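Local atomic coordinates of DNA endonuclease i-cvui (PDB entry 5A77), a protein that cuts double-stranded DNA as a homing endonuclease of the LAGLIDADG family and is probably involved in intron homing. Residues N26-S31 and Q40-L45; Q49-H54 and G75-C80; S86-L91 and L107-I112. All coordinates share one frame; numbering follows the deposited sequence.

From the N terminus, the three contacts follow one another in series, and none nests in or crosses another. Interaction 1 comes first and closes an eight-residue connection, making the hairpin of strands 23-31 and 39-50. Further along strand 39-50, interaction 2 closes a twenty-residue excursion through helix 55-64 and strand 68-71, pairing the strand's far end with strand 76-82. Interaction 3 then brings together helices 84-94 and 102-114 across fifteen residues. The first two share strand 39-50 in one antiparallel sheet and touch where Leu45 meets Phe79 and Cys80. The helix pair lies against that sheet: Leu87 reaches Val43 to Leu45 and Ile111 reaches Ala27, linking interactions 1 and 3.

Interaction 1: N26-S31 and Q40-L45; sequences NAQIVS and QVRVSL. With nucleotides of chain F; nucleotides of chain C.
Gln28 and Arg42 form a hydrogen-bonded antiparallel pair, Arg42 N donating a hydrogen bond to Gln28 O at 2.7 Å and Gln28 N to Arg42 O at 2.9 Å. The same pattern joins Asn26 to Ser44 and Val30 to Gln40, while Ala27-Val43 and Ile29-Val41 are non-hydrogen-bonded pairs. Followed outward, the Arg42 side chain first sets CB 3.9 Å from Gln28 O. With CG anti to the backbone N (chi1 171°) the methylenes pass the Gln28 amide, CG facing Gln28 OE1 and Arg42 CD lying 3.7 Å from that oxygen. The chain then bends at chi3, and CZ passes beside Val30 CG1, a methyl over one face of the guanidinium; NH2 lies near Val30 CG2. At the tip, NH1 donates to O4 of thymidine DT5 of chain F at 2.6 Å, the oxygen sitting near the guanidinium plane. A leucine here would probably leave that thymine O4 without its charged donor and Val30 CG1 without the flat group it covers. Asn26 contacts the DNA backbone instead: ND2 bonds to O5' of DC3 of chain F at 2.9 Å. This DNA-reading hairpin turns its other face to the helices: Ala27, Val41 and Val43 touch helix 102-114, Ile29 packs on helix 121-135, Leu87 of helix 84-94 meets Val43, and strand 76-82 hydrogen-bonds along the other edge of strand 39-50.

Interaction 2: Q49-H54 and G75-C80; sequences QSTTQH and GMSEFC. Unlike the reference sequence in segment 49-54: Gln53 (reference Arg). With nucleotides of chain D.
Ser77 OG has two hydrogen-bond partners across the contact: His54 ND1 at 2.7 Å, meeting it near the plane of the imidazole, and Thr51 OG1 at a longer 3.3 Å. Three backbone bonds run beside them. Gln49 N bonds to Ser77 O at 2.9 Å, and Ser77 N returns to Gln49 O, both nearly straight at the hydrogen. Thr51 N gives to Gly75 O at 3.0 Å, although it stands 40° above that carbonyl plane. Beyond these bonds strand 39-50 ends, a short 3-10 turn bonded Gln53 N to Ser50 O begins, and the chain passes into helix 55-64, the middle helix of the alpha-beta-beta-alpha-beta-beta-alpha LAGLIDADG fold. Ser50 N, which has no hydrogen-bond partner on 75-80, donates to the phosphate oxygen OP2 of DC14 of chain D at 2.9 Å. The Gln49 amide sits near the same phosphate, its side chain about 4 Å from a bound magnesium ion. Met76 folds back at chi2 (-72°) and chi3, which lays SD 3.5 Å from Ser50 CA and brings CE against both Gln49 C and O5' of DC14 of chain D. Within the turn, Ser50 OG and Thr52 OG1 are hydrogen-bonded at 2.7 Å.

Interaction 3: S86-L91 and L107-I112; sequences SLQTTL and LVLQII
Leu91 and Leu109 lie alongside one another, running opposite ways, and CD1 of Leu91 rests 3.8 Å from CD2 of Leu109. That same CD1 has a second neighbour, CG1 of Val108, so one methyl touches two consecutive residues of the facing helix. Val108 CG1 is shared in turn: it also meets Leu87 CD2 at 3.9 Å, the two side chains set nearly perpendicular. The same Leu109 CD2 also touches the aliphatic part of Gln88, at CG, 3.8 Å away. The Gln88 chain is fully extended (chi1 -175°, chi2 -172°), which carries its amide past the apolar layer to lie beside Ile112 CG2. Ile112 reaches the backbone too, as its CD1 comes within 3.6 Å of Gln88 N. Every contact between the segments is thus van der Waals packing. The helix axes approach to 10.1 Å and run roughly antiparallel, 145° between their directions. One layer farther out, the sheet positions the pair: Leu87 lies on Leu45, and both Leu91 and Val108 on Ile25. Leu107 and Ile111, which do not touch 86-91, reach helix 121-135. Helix 84-94 closes the alpha-beta-beta-alpha-beta-beta-alpha core of the LAGLIDADG fold, and here helix 102-114 joins it in the helical layer that backs the DNA-binding antiparallel sheet.

Interaction 1: N26-S31 and Q40-L45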
loop_
_atom_site.group_PDB
_atom_site.type_symbol
_atom_site.label_atom_id
_atom_site.label_comp_id
_atom_site.label_asym_id
_atom_site.label_seq_id
_atom_site.Cartn_x
_atom_site.Cartn_y
_atom_site.Cartn_z
ATOM N N ASN B 26 4.858 -14.128 -3.026
ATOM C CA ASN B 26 4.127 -15.386 -2.995
ATOM C C ASN B 26 4.942 -16.575 -3.490
ATOM O O ASN B 26 6.031 -16.428 -4.046
ATOM C CB ASN B 26 2.844 -15.257 -3.828
ATOM C CG ASN B 26 1.754 -16.226 -3.385
ATOM O OD1 ASN B 26 1.845 -16.831 -2.323
ATOM N ND2 ASN B 26 0.713 -16.363 -4.200
ATOM N N ALA B 27 4.394 -17.759 -3.268
ATOM C CA ALA B 27 4.979 -19.000 -3.735
ATOM C C ALA B 27 3.841 -19.968 -3.981
ATOM O O ALA B 27 3.156 -20.387 -3.042
ATOM C CB ALA B 27 5.954 -19.553 -2.731
ATOM N N GLN B 28 3.631 -20.289 -5.252
ATOM C CA GLN B 28 2.551 -21.168 -5.678
ATOM C C GLN B 28 3.073 -22.468 -6.261
ATOM O O GLN B 28 4.117 -22.502 -6.913
ATOM C CB GLN B 28 1.671 -20.489 -6.730
ATOM C CG GLN B 28 1.404 -19.045 -6.460
ATOM C CD GLN B 28 1.195 -18.257 -7.728
ATOM O OE1 GLN B 28 2.058 -17.475 -8.128
ATOM N NE2 GLN B 28 0.046 -18.460 -8.371
ATOM N N ILE B 29 2.319 -23.532 -6.036
ATOM C CA ILE B 29 2.536 -24.776 -6.744
ATOM C C ILE B 29 1.672 -24.792 -8.007
ATOM O O ILE B 29 0.447 -24.873 -7.913
ATOM C CB ILE B 29 2.195 -25.976 -5.861
ATOM C CG1 ILE B 29 3.079 -25.958 -4.614
ATOM C CG2 ILE B 29 2.379 -27.274 -6.638
ATOM C CD1 ILE B 29 2.559 -26.808 -3.469
ATOM N N VAL B 30 2.285 -24.700 -9.187
ATOM C CA VAL B 30 1.491 -24.795 -10.401
ATOM C C VAL B 30 1.724 -26.125 -11.094
ATOM O O VAL B 30 2.849 -26.646 -11.170
ATOM C CB VAL B 30 1.764 -23.630 -11.395
ATOM C CG1 VAL B 30 1.691 -22.282 -10.681
ATOM C CG2 VAL B 30 3.093 -23.799 -12.132
ATOM N N SER B 31 0.624 -26.690 -11.571
ATOM C CA SER B 31 0.674 -27.912 -12.339
ATOM C C SER B 31 1.137 -27.595 -13.759
ATOM O O SER B 31 0.588 -26.721 -14.418
ATOM C CB SER B 31 -0.691 -28.588 -12.355
ATOM O OG SER B 31 -1.540 -27.937 -13.279
ATOM N N GLN B 40 5.568 -27.343 -10.669
ATOM C CA GLN B 40 6.573 -26.294 -10.578
ATOM C C GLN B 40 6.220 -25.439 -9.371
ATOM O O GLN B 40 5.043 -25.179 -9.123
ATOM C CB GLN B 40 6.597 -25.441 -11.865
ATOM C CG GLN B 40 7.587 -24.278 -11.854
ATOM C CD GLN B 40 7.084 -23.042 -12.613
ATOM O OE1 GLN B 40 5.964 -23.017 -13.119
ATOM N NE2 GLN B 40 7.911 -22.005 -12.667
ATOM N N VAL B 41 7.213 -25.013 -8.605
ATOM C CA VAL B 41 6.948 -24.037 -7.555
ATOM C C VAL B 41 7.316 -22.655 -8.102
ATOM O O VAL B 41 8.477 -22.403 -8.444
ATOM C CB VAL B 41 7.715 -24.361 -6.266
ATOM C CG1 VAL B 41 7.690 -23.190 -5.315
ATOM C CG2 VAL B 41 7.102 -25.590 -5.583
ATOM N N ARG B 42 6.317 -21.783 -8.243
ATOM C CA ARG B 42 6.547 -20.451 -8.798
ATOM C C ARG B 42 6.774 -19.472 -7.664
ATOM O O ARG B 42 5.979 -19.418 -6.746
ATOM C CB ARG B 42 5.362 -20.000 -9.677
ATOM C CG ARG B 42 5.395 -18.518 -10.141
ATOM C CD ARG B 42 4.203 -18.154 -11.076
ATOM N NE ARG B 42 4.165 -19.035 -12.245
ATOM C CZ ARG B 42 3.065 -19.390 -12.905
ATOM N NH1 ARG B 42 1.878 -18.924 -12.527
ATOM N NH2 ARG B 42 3.156 -20.229 -13.941
ATOM N N VAL B 43 7.873 -18.725 -7.717
ATOM C CA VAL B 43 8.099 -17.613 -6.805
ATOM C C VAL B 43 7.843 -16.265 -7.517
ATOM O O VAL B 43 8.185 -16.104 -8.698
ATOM C CB VAL B 43 9.530 -17.645 -6.225
ATOM C CG1 VAL B 43 9.750 -18.910 -5.397
ATOM C CG2 VAL B 43 10.557 -17.549 -7.328
ATOM N N SER B 44 7.236 -15.304 -6.816
ATOM C CA SER B 44 6.983 -13.989 -7.410
ATOM C C SER B 44 6.723 -12.858 -6.428
ATOM O O SER B 44 6.064 -13.038 -5.397
ATOM C CB SER B 44 5.799 -14.057 -8.383
ATOM O OG SER B 44 4.650 -14.609 -7.769
ATOM N N LEU B 45 7.255 -11.688 -6.768
ATOM C CA LEU B 45 6.841 -10.438 -6.148
ATOM C C LEU B 45 5.941 -9.702 -7.128
ATOM O O LEU B 45 6.330 -9.473 -8.274
ATOM C CB LEU B 45 8.048 -9.571 -5.773
ATOM C CG LEU B 45 7.776 -8.204 -5.127
ATOM C CD1 LEU B 45 8.911 -7.835 -4.206
ATOM C CD2 LEU B 45 7.605 -7.115 -6.169
ATOM P P DC F 3 -2.505 -17.402 -2.705
ATOM O OP1 DC F 3 -3.427 -18.482 -2.297
ATOM O OP2 DC F 3 -1.357 -17.056 -1.847
ATOM O "O5'" DC F 3 -1.905 -17.637 -4.181
ATOM C "C5'" DC F 3 -2.334 -18.729 -4.979
ATOM C "C4'" DC F 3 -3.770 -18.562 -5.438
ATOM O "O4'" DC F 3 -4.018 -17.174 -5.769
ATOM C "C3'" DC F 3 -4.116 -19.350 -6.689
ATOM O "O3'" DC F 3 -4.575 -20.663 -6.327
ATOM C "C2'" DC F 3 -5.221 -18.517 -7.329
ATOM C "C1'" DC F 3 -4.861 -17.086 -6.906
ATOM N N1 DC F 3 -4.163 -16.251 -7.970
ATOM C C2 DC F 3 -4.840 -15.912 -9.148
ATOM O O2 DC F 3 -5.992 -16.325 -9.322
ATOM N N3 DC F 3 -4.206 -15.146 -10.078
ATOM C C4 DC F 3 -2.963 -14.723 -9.855
ATOM N N4 DC F 3 -2.390 -13.967 -10.784
ATOM C C5 DC F 3 -2.261 -15.044 -8.654
ATOM C C6 DC F 3 -2.893 -15.798 -7.748
ATOM P P DT F 5 -6.221 -24.180 -13.151
ATOM O OP1 DT F 5 -7.348 -25.065 -13.522
ATOM O OP2 DT F 5 -4.907 -24.781 -12.837
ATOM O "O5'" DT F 5 -5.953 -23.110 -14.320
ATOM C "C5'" DT F 5 -6.894 -22.079 -14.587
ATOM C "C4'" DT F 5 -6.595 -21.415 -15.919
ATOM O "O4'" DT F 5 -5.609 -20.362 -15.738
ATOM C "C3'" DT F 5 -6.027 -22.344 -16.994
ATOM O "O3'" DT F 5 -6.659 -22.080 -18.243
ATOM C "C2'" DT F 5 -4.542 -21.980 -17.029
ATOM C "C1'" DT F 5 -4.581 -20.502 -16.697
ATOM N N1 DT F 5 -3.315 -19.994 -16.097
ATOM C C2 DT F 5 -2.624 -18.988 -16.728
ATOM O O2 DT F 5 -2.990 -18.481 -17.776
ATOM N N3 DT F 5 -1.483 -18.587 -16.085
ATOM C C4 DT F 5 -0.975 -19.072 -14.892
ATOM O O4 DT F 5 0.064 -18.640 -14.395
ATOM C C5 DT F 5 -1.751 -20.126 -14.275
ATOM C C7 DT F 5 -1.291 -20.758 -12.985
ATOM C C6 DT F 5 -2.872 -20.528 -14.902
ATOM P P DA C 3 13.002 -25.000 -14.203
ATOM O OP1 DA C 3 14.389 -24.571 -13.892
ATOM O OP2 DA C 3 12.126 -25.696 -13.238
ATOM O "O5'" DA C 3 12.165 -23.702 -14.677
ATOM C "C5'" DA C 3 12.827 -22.659 -15.386
ATOM C "C4'" DA C 3 11.862 -21.583 -15.848
ATOM O "O4'" DA C 3 11.135 -22.018 -17.029
ATOM C "C3'" DA C 3 10.787 -21.160 -14.834
ATOM O "O3'" DA C 3 10.602 -19.774 -14.965
ATOM C "C2'" DA C 3 9.559 -21.899 -15.362
ATOM C "C1'" DA C 3 9.790 -21.671 -16.843
ATOM N N9 DA C 3 8.930 -22.439 -17.741
ATOM C C8 DA C 3 8.388 -23.677 -17.524
ATOM N N7 DA C 3 7.630 -24.104 -18.508
ATOM C C5 DA C 3 7.668 -23.066 -19.433
ATOM C C6 DA C 3 7.076 -22.897 -20.707
ATOM N N6 DA C 3 6.278 -23.808 -21.275
ATOM N N1 DA C 3 7.327 -21.738 -21.372
ATOM C C2 DA C 3 8.115 -20.817 -20.795
ATOM N N3 DA C 3 8.728 -20.864 -19.603
ATOM C C4 DA C 3 8.463 -22.031 -18.970
#

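Interaction 2: Q49-H54 and G75-C80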
loop_
_atom_site.group_PDB
_atom_site.type_symbol
_atom_site.label_atom_id
_atom_site.label_comp_id
_atom_site.label_asym_id
_atom_site.label_seq_id
_atom_site.Cartn_x
_atom_site.Cartn_y
_atom_site.Cartn_z
ATOM N N GLN B 49 -1.632 -1.863 -9.099
ATOM C CA GLN B 49 -2.132 -0.498 -9.142
ATOM C C GLN B 49 -3.173 -0.361 -10.236
ATOM O O GLN B 49 -3.154 -1.104 -11.221
ATOM C CB GLN B 49 -1.000 0.512 -9.357
ATOM C CG GLN B 49 -1.324 1.909 -8.760
ATOM C CD GLN B 49 -1.598 1.853 -7.253
ATOM O OE1 GLN B 49 -0.995 1.052 -6.531
ATOM N NE2 GLN B 49 -2.519 2.685 -6.778
ATOM N N SER B 50 -4.095 0.577 -10.044
ATOM C CA SER B 50 -5.095 0.885 -11.053
ATOM C C SER B 50 -4.382 1.385 -12.300
ATOM O O SER B 50 -3.349 2.050 -12.200
ATOM C CB SER B 50 -6.100 1.920 -10.524
ATOM O OG SER B 50 -6.859 2.499 -11.576
ATOM N N THR B 51 -4.922 1.045 -13.469
ATOM C CA THR B 51 -4.316 1.445 -14.743
ATOM C C THR B 51 -4.387 2.961 -14.893
ATOM O O THR B 51 -3.655 3.552 -15.693
ATOM C CB THR B 51 -4.996 0.760 -15.960
ATOM O OG1 THR B 51 -5.126 -0.645 -15.708
ATOM C CG2 THR B 51 -4.173 0.950 -17.226
ATOM N N THR B 52 -5.282 3.571 -14.119
ATOM C CA THR B 52 -5.316 5.018 -13.924
ATOM C C THR B 52 -3.907 5.575 -13.784
ATOM O O THR B 52 -3.536 6.545 -14.448
ATOM C CB THR B 52 -6.106 5.408 -12.642
ATOM O OG1 THR B 52 -7.447 4.900 -12.701
ATOM C CG2 THR B 52 -6.127 6.921 -12.465
ATOM N N GLN B 53 -3.128 4.947 -12.905
ATOM C CA GLN B 53 -1.778 5.401 -12.632
ATOM C C GLN B 53 -0.792 4.305 -12.922
ATOM O O GLN B 53 0.103 4.016 -12.126
ATOM C CB GLN B 53 -1.640 5.874 -11.195
ATOM C CG GLN B 53 -2.944 6.270 -10.540
ATOM C CD GLN B 53 -2.693 7.048 -9.273
ATOM O OE1 GLN B 53 -1.986 8.054 -9.291
ATOM N NE2 GLN B 53 -3.215 6.554 -8.152
ATOM N N HIS B 54 -0.970 3.721 -14.101
ATOM C CA HIS B 54 -0.091 2.715 -14.659
ATOM C C HIS B 54 1.376 3.138 -14.592
ATOM O O HIS B 54 2.270 2.298 -14.519
ATOM C CB HIS B 54 -0.527 2.445 -16.100
ATOM C CG HIS B 54 0.286 1.400 -16.806
ATOM N ND1 HIS B 54 -0.180 0.113 -17.009
ATOM C CD2 HIS B 54 1.509 1.443 -17.366
ATOM C CE1 HIS B 54 0.721 -0.582 -17.662
ATOM N NE2 HIS B 54 1.779 0.210 -17.891
ATOM N N GLY B 75 -9.110 -3.174 -15.641
ATOM C CA GLY B 75 -8.730 -1.819 -15.263
ATOM C C GLY B 75 -7.622 -1.677 -14.224
ATOM O O GLY B 75 -7.434 -0.606 -13.636
ATOM N N MET B 76 -6.885 -2.759 -13.992
ATOM C CA MET B 76 -5.734 -2.735 -13.093
ATOM C C MET B 76 -4.480 -3.011 -13.891
ATOM O O MET B 76 -4.545 -3.581 -14.978
ATOM C CB MET B 76 -5.874 -3.770 -11.961
ATOM C CG MET B 76 -6.927 -3.433 -10.923
ATOM S SD MET B 76 -6.454 -2.080 -9.858
ATOM C CE MET B 76 -5.152 -2.776 -8.830
ATOM N N SER B 77 -3.344 -2.594 -13.353
ATOM C CA SER B 77 -2.063 -3.023 -13.883
ATOM C C SER B 77 -1.273 -3.725 -12.780
ATOM O O SER B 77 -1.383 -3.386 -11.591
ATOM C CB SER B 77 -1.287 -1.836 -14.457
ATOM O OG SER B 77 -1.945 -1.323 -15.608
ATOM N N GLU B 78 -0.513 -4.733 -13.180
ATOM C CA GLU B 78 0.379 -5.451 -12.285
ATOM C C GLU B 78 1.805 -5.249 -12.745
ATOM O O GLU B 78 2.075 -5.265 -13.938
ATOM C CB GLU B 78 0.046 -6.939 -12.257
ATOM C CG GLU B 78 -1.375 -7.268 -11.838
ATOM C CD GLU B 78 -1.575 -8.752 -11.561
ATOM O OE1 GLU B 78 -0.561 -9.476 -11.425
ATOM O OE2 GLU B 78 -2.742 -9.198 -11.478
ATOM N N PHE B 79 2.710 -5.016 -11.806
ATOM C CA PHE B 79 4.133 -5.168 -12.081
ATOM C C PHE B 79 4.597 -6.479 -11.448
ATOM O O PHE B 79 4.369 -6.706 -10.267
ATOM C CB PHE B 79 4.947 -3.998 -11.529
ATOM C CG PHE B 79 6.403 -4.330 -11.320
ATOM C CD1 PHE B 79 7.319 -4.142 -12.341
ATOM C CD2 PHE B 79 6.852 -4.861 -10.108
ATOM C CE1 PHE B 79 8.656 -4.459 -12.158
ATOM C CE2 PHE B 79 8.184 -5.178 -9.919
ATOM C CZ PHE B 79 9.089 -4.968 -10.948
ATOM N N CYS B 80 5.266 -7.341 -12.199
ATOM C CA CYS B 80 5.603 -8.633 -11.604
ATOM C C CYS B 80 7.018 -9.140 -11.869
ATOM O O CYS B 80 7.502 -9.114 -13.003
ATOM C CB CYS B 80 4.612 -9.694 -12.067
ATOM S SG CYS B 80 4.968 -11.276 -11.326
ATOM P P DC D 14 -5.243 0.551 -6.140
ATOM O OP1 DC D 14 -4.421 1.155 -5.060
ATOM O OP2 DC D 14 -5.252 1.141 -7.500
ATOM O "O5'" DC D 14 -4.887 -1.015 -6.297
ATOM C "C5'" DC D 14 -4.163 -1.697 -5.273
ATOM C "C4'" DC D 14 -5.044 -2.696 -4.518
ATOM O "O4'" DC D 14 -6.243 -3.015 -5.282
ATOM C "C3'" DC D 14 -4.373 -4.043 -4.209
ATOM O "O3'" DC D 14 -4.357 -4.279 -2.787
ATOM C "C2'" DC D 14 -5.247 -5.068 -4.959
ATOM C "C1'" DC D 14 -6.580 -4.348 -5.003
ATOM N N1 DC D 14 -7.576 -4.858 -6.041
ATOM C C2 DC D 14 -8.264 -6.066 -5.819
ATOM O O2 DC D 14 -8.030 -6.713 -4.791
ATOM N N3 DC D 14 -9.171 -6.492 -6.739
ATOM C C4 DC D 14 -9.407 -5.762 -7.833
ATOM N N4 DC D 14 -10.310 -6.218 -8.708
ATOM C C5 DC D 14 -8.727 -4.528 -8.077
ATOM C C6 DC D 14 -7.834 -4.117 -7.160
#

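Interaction 3: S86-L91 and L107-I112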
loop_
_atom_site.group_PDB
_atom_site.type_symbol
_atom_site.label_atom_id
_atom_site.label_comp_id
_atom_site.label_asym_id
_atom_site.label_seq_id
_atom_site.Cartn_x
_atom_site.Cartn_y
_atom_site.Cartn_z
ATOM N N SER B 86 16.020 -13.679 -10.682
ATOM C CA SER B 86 15.775 -12.236 -10.702
ATOM C C SER B 86 14.968 -11.770 -9.488
ATOM O O SER B 86 15.057 -10.600 -9.096
ATOM C CB SER B 86 15.052 -11.822 -11.984
ATOM O OG SER B 86 14.039 -12.746 -12.326
ATOM N N LEU B 87 14.174 -12.668 -8.901
ATOM C CA LEU B 87 13.339 -12.297 -7.758
ATOM C C LEU B 87 14.179 -12.325 -6.496
ATOM O O LEU B 87 13.916 -11.585 -5.551
ATOM C CB LEU B 87 12.118 -13.213 -7.627
ATOM C CG LEU B 87 11.351 -13.095 -6.306
ATOM C CD1 LEU B 87 10.858 -11.664 -6.072
ATOM C CD2 LEU B 87 10.197 -14.067 -6.225
ATOM N N GLN B 88 15.200 -13.173 -6.488
ATOM C CA GLN B 88 16.172 -13.181 -5.404
ATOM C C GLN B 88 16.753 -11.800 -5.321
ATOM O O GLN B 88 16.614 -11.121 -4.327
ATOM C CB GLN B 88 17.279 -14.229 -5.621
ATOM C CG GLN B 88 18.247 -14.343 -4.441
ATOM C CD GLN B 88 19.452 -15.231 -4.727
ATOM O OE1 GLN B 88 19.464 -15.998 -5.696
ATOM N NE2 GLN B 88 20.468 -15.141 -3.874
ATOM N N THR B 89 17.343 -11.356 -6.416
ATOM C CA THR B 89 17.981 -10.045 -6.469
ATOM C C THR B 89 17.085 -8.888 -6.020
ATOM O O THR B 89 17.564 -7.914 -5.450
ATOM C CB THR B 89 18.496 -9.792 -7.885
ATOM O OG1 THR B 89 19.500 -10.771 -8.169
ATOM C CG2 THR B 89 19.110 -8.411 -8.019
ATOM N N THR B 90 15.784 -9.002 -6.233
ATOM C CA THR B 90 14.899 -7.942 -5.779
ATOM C C THR B 90 14.702 -7.992 -4.254
ATOM O O THR B 90 14.586 -6.959 -3.593
ATOM C CB THR B 90 13.534 -8.009 -6.491
ATOM O OG1 THR B 90 13.741 -7.883 -7.902
ATOM C CG2 THR B 90 12.635 -6.881 -6.022
ATOM N N LEU B 91 14.695 -9.192 -3.695
ATOM C CA LEU B 91 14.352 -9.352 -2.295
ATOM C C LEU B 91 15.427 -8.802 -1.354
ATOM O O LEU B 91 15.083 -8.112 -0.383
ATOM C CB LEU B 91 14.054 -10.818 -2.000
ATOM C CG LEU B 91 12.643 -11.121 -2.518
ATOM C CD1 LEU B 91 12.267 -12.588 -2.398
ATOM C CD2 LEU B 91 11.631 -10.257 -1.786
ATOM N N LEU B 107 11.046 -16.693 3.518
ATOM C CA LEU B 107 10.632 -18.025 3.094
ATOM C C LEU B 107 10.912 -18.213 1.606
ATOM O O LEU B 107 11.550 -19.189 1.213
ATOM C CB LEU B 107 9.152 -18.260 3.407
ATOM C CG LEU B 107 8.860 -18.459 4.900
ATOM C CD1 LEU B 107 7.396 -18.789 5.143
ATOM C CD2 LEU B 107 9.746 -19.542 5.489
ATOM N N VAL B 108 10.463 -17.264 0.788
ATOM C CA VAL B 108 10.695 -17.304 -0.657
ATOM C C VAL B 108 12.190 -17.365 -1.008
ATOM O O VAL B 108 12.579 -18.037 -1.966
ATOM C CB VAL B 108 10.034 -16.094 -1.358
ATOM C CG1 VAL B 108 10.501 -15.984 -2.809
ATOM C CG2 VAL B 108 8.514 -16.226 -1.305
ATOM N N LEU B 109 13.039 -16.714 -0.220
ATOM C CA LEU B 109 14.476 -16.858 -0.433
ATOM C C LEU B 109 14.988 -18.259 -0.055
ATOM O O LEU B 109 15.954 -18.741 -0.655
ATOM C CB LEU B 109 15.249 -15.795 0.340
ATOM C CG LEU B 109 15.113 -14.394 -0.254
ATOM C CD1 LEU B 109 15.902 -13.373 0.535
ATOM C CD2 LEU B 109 15.538 -14.393 -1.725
ATOM N N GLN B 110 14.361 -18.911 0.929
ATOM C CA GLN B 110 14.713 -20.293 1.243
ATOM C C GLN B 110 14.262 -21.212 0.110
ATOM O O GLN B 110 14.917 -22.227 -0.179
ATOM C CB GLN B 110 14.100 -20.756 2.577
ATOM C CG GLN B 110 14.874 -20.323 3.825
ATOM C CD GLN B 110 16.359 -20.583 3.703
ATOM O OE1 GLN B 110 16.770 -21.646 3.259
ATOM N NE2 GLN B 110 17.172 -19.608 4.084
ATOM N N ILE B 111 13.147 -20.858 -0.533
ATOM C CA ILE B 111 12.683 -21.629 -1.692
ATOM C C ILE B 111 13.577 -21.453 -2.917
ATOM O O ILE B 111 13.832 -22.403 -3.650
ATOM C CB ILE B 111 11.255 -21.255 -2.110
ATOM C CG1 ILE B 111 10.275 -21.462 -0.958
ATOM C CG2 ILE B 111 10.832 -22.064 -3.339
ATOM C CD1 ILE B 111 8.824 -21.308 -1.382
ATOM N N ILE B 112 14.035 -20.229 -3.158
ATOM C CA ILE B 112 14.861 -19.975 -4.329
ATOM C C ILE B 112 16.164 -20.759 -4.182
ATOM O O ILE B 112 16.787 -21.148 -5.177
ATOM C CB ILE B 112 15.132 -18.468 -4.526
ATOM C CG1 ILE B 112 13.873 -17.765 -5.051
ATOM C CG2 ILE B 112 16.272 -18.235 -5.515
ATOM C CD1 ILE B 112 13.935 -16.234 -4.973
#